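Local coordinates for protein nitroreductase (Bacteroides fragilis NCTC 9343, PDB 3EK3) that binds flavin mononucleotide and probably acts as a nitroreductase-family oxidoreductase that uses NAD or NADP, at residues Ser101-Gln106 with Pro156-Val161. Residues are numbered along the deposited sequence; the frame is centred on the assembly and turned at random.
Sequences SNEPKQ and PENHKV
Ser-101 faces Val-161 and His-159 where strand 96-102 ends beside the start of strand 160-168, the two inner strands of the antiparallel nitroreductase-fold sheet. Ser-101 and Val-161 form a non-hydrogen-bonded pair. Placed between the backbone N and the carbonyl carbon (chi1 63°), the serine hydroxyl reaches the edge of the His-159 ring and lies in its plane, OG standing 2.7 Å from ND1 in a short hydrogen bond. Asn-102 and Lys-160, whose side chains lie on the face away from Ser-101, form the hydrogen-bonded pair through two backbone bonds, Asn-102 N to Lys-160 O at 3.0 Å and Lys-160 N to Asn-102 O at 2.9 Å. The amide of Asn-102 turns elsewhere, its OD1 bonded to Thr-48 and its ND2 to the Ala-109 carbonyl. Its own peptide link to Glu-103 covers one face of the imidazole, near the rim, Asn-102 C lying 3.4 Å from His-159 CG. Pro-156 CG sits over the centre of the opposite face, so the ring is sandwiched between the strand end and the first residue of the type I turn 156-159. That turn is closed by His-159 N bonding to Pro-156 O. Beyond the strand, Glu-103 CB packs against Asn-158 ND2, and farther out the carboxylate stands at 76° to that amide. A water in the imidazole plane joins the segments here, 2.8 Å from His-159 NE2 and donating to Glu-103 OE1. Lys-160, whose NZ pairs with Asp-142, bends at chi2 (-49°), and Pro-104 lays its ring against this chain, CB 4.1 Å from Lys-160 CG.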
loop_
_atom_site.group_PDB
_atom_site.type_symbol
_atom_site.label_atom_id
_atom_site.label_comp_id
_atom_site.label_asym_id
_atom_site.label_seq_id
_atom_site.Cartn_x
_atom_site.Cartn_y
_atom_site.Cartn_z
ATOM N N SER A 101 11.511 2.618 4.416
ATOM C CA SER A 101 12.170 1.390 4.892
ATOM C C SER A 101 11.389 0.812 6.068
ATOM O O SER A 101 10.607 1.496 6.668
ATOM C CB SER A 101 13.610 1.667 5.309
ATOM O OG SER A 101 13.721 2.568 6.406
ATOM N N ASN A 102 11.648 -0.447 6.400
ATOM C CA ASN A 102 10.995 -1.067 7.548
ATOM C C ASN A 102 11.864 -2.194 7.991
ATOM O O ASN A 102 12.650 -2.698 7.208
ATOM C CB ASN A 102 9.592 -1.565 7.150
ATOM C CG ASN A 102 8.612 -1.697 8.349
ATOM O OD1 ASN A 102 8.960 -1.464 9.502
ATOM N ND2 ASN A 102 7.380 -2.110 8.050
ATOM N N GLU A 103 11.706 -2.602 9.248
ATOM C CA GLU A 103 12.317 -3.833 9.699
ATOM C C GLU A 103 11.558 -4.988 9.061
ATOM O O GLU A 103 10.351 -4.948 8.869
ATOM C CB GLU A 103 12.330 -3.909 11.223
ATOM C CG GLU A 103 10.993 -3.956 11.873
ATOM C CD GLU A 103 11.085 -4.005 13.422
ATOM O OE1 GLU A 103 11.877 -3.222 14.022
ATOM O OE2 GLU A 103 10.344 -4.834 14.002
ATOM N N PRO A 104 12.283 -6.029 8.683
ATOM C CA PRO A 104 11.682 -7.145 7.994
ATOM C C PRO A 104 11.086 -8.247 8.908
ATOM O O PRO A 104 10.676 -9.291 8.411
ATOM C CB PRO A 104 12.847 -7.659 7.176
ATOM C CG PRO A 104 14.028 -7.424 8.067
ATOM C CD PRO A 104 13.751 -6.130 8.729
ATOM N N LYS A 105 10.944 -7.959 10.191
ATOM C CA LYS A 105 10.446 -8.914 11.185
ATOM C C LYS A 105 9.093 -9.528 10.809
ATOM O O LYS A 105 8.919 -10.730 10.890
ATOM C CB LYS A 105 10.335 -8.212 12.537
ATOM C CG LYS A 105 9.963 -9.117 13.713
ATOM C CD LYS A 105 10.039 -8.400 15.077
ATOM C CE LYS A 105 11.436 -7.800 15.370
ATOM N NZ LYS A 105 11.511 -7.229 16.738
ATOM N N GLN A 106 8.129 -8.709 10.432
ATOM C CA GLN A 106 6.764 -9.189 10.117
ATOM C C GLN A 106 6.605 -9.420 8.636
ATOM O O GLN A 106 7.175 -8.676 7.827
ATOM C CB GLN A 106 5.698 -8.196 10.574
ATOM C CG GLN A 106 5.861 -7.627 11.987
ATOM C CD GLN A 106 5.925 -8.668 13.087
ATOM O OE1 GLN A 106 5.450 -9.783 12.941
ATOM N NE2 GLN A 106 6.533 -8.299 14.204
ATOM N N PRO A 156 17.838 3.184 8.886
ATOM C CA PRO A 156 18.291 2.243 9.890
ATOM C C PRO A 156 18.929 0.994 9.320
ATOM O O PRO A 156 18.439 0.429 8.353
ATOM C CB PRO A 156 17.002 1.890 10.655
ATOM C CG PRO A 156 16.147 3.043 10.495
ATOM C CD PRO A 156 16.432 3.552 9.083
ATOM N N GLU A 157 20.012 0.575 9.940
ATOM C CA GLU A 157 20.774 -0.559 9.444
ATOM C C GLU A 157 20.021 -1.867 9.463
ATOM O O GLU A 157 20.380 -2.770 8.720
ATOM C CB GLU A 157 22.071 -0.711 10.224
ATOM C CG GLU A 157 22.977 0.471 9.966
ATOM C CD GLU A 157 24.303 0.388 10.676
ATOM O OE1 GLU A 157 25.143 -0.449 10.283
ATOM O OE2 GLU A 157 24.499 1.179 11.617
ATOM N N ASN A 158 19.015 -1.977 10.329
ATOM C CA ASN A 158 18.191 -3.178 10.434
ATOM C C ASN A 158 16.948 -3.138 9.550
ATOM O O ASN A 158 16.096 -4.013 9.648
ATOM C CB ASN A 158 17.768 -3.399 11.904
ATOM C CG ASN A 158 16.776 -2.372 12.378
ATOM O OD1 ASN A 158 16.965 -1.183 12.173
ATOM N ND2 ASN A 158 15.693 -2.827 12.986
ATOM N N HIS A 159 16.839 -2.120 8.706
ATOM C CA HIS A 159 15.700 -1.990 7.811
ATOM C C HIS A 159 16.066 -2.478 6.441
ATOM O O HIS A 159 17.233 -2.404 6.032
ATOM C CB HIS A 159 15.299 -0.531 7.703
ATOM C CG HIS A 159 14.418 -0.056 8.814
ATOM N ND1 HIS A 159 13.590 1.045 8.688
ATOM C CD2 HIS A 159 14.239 -0.532 10.070
ATOM C CE1 HIS A 159 12.936 1.221 9.825
ATOM N NE2 HIS A 159 13.315 0.276 10.679
ATOM N N LYS A 160 15.069 -2.949 5.712
ATOM C CA LYS A 160 15.182 -3.113 4.272
ATOM C C LYS A 160 14.389 -2.004 3.629
ATOM O O LYS A 160 13.517 -1.414 4.252
ATOM C CB LYS A 160 14.606 -4.451 3.836
ATOM C CG LYS A 160 15.224 -5.660 4.514
ATOM C CD LYS A 160 16.736 -5.638 4.502
ATOM C CE LYS A 160 17.300 -6.943 5.064
ATOM N NZ LYS A 160 18.738 -6.798 5.345
ATOM N N VAL A 161 14.701 -1.698 2.368
ATOM C CA VAL A 161 14.011 -0.614 1.672
ATOM C C VAL A 161 12.914 -1.279 0.841
ATOM O O VAL A 161 13.219 -2.056 -0.060
ATOM C CB VAL A 161 14.962 0.194 0.758
ATOM C CG1 VAL A 161 14.181 1.235 -0.027
ATOM C CG2 VAL A 161 16.037 0.903 1.617
HETATM O O HOH W 1 12.780 -0.652 13.283
#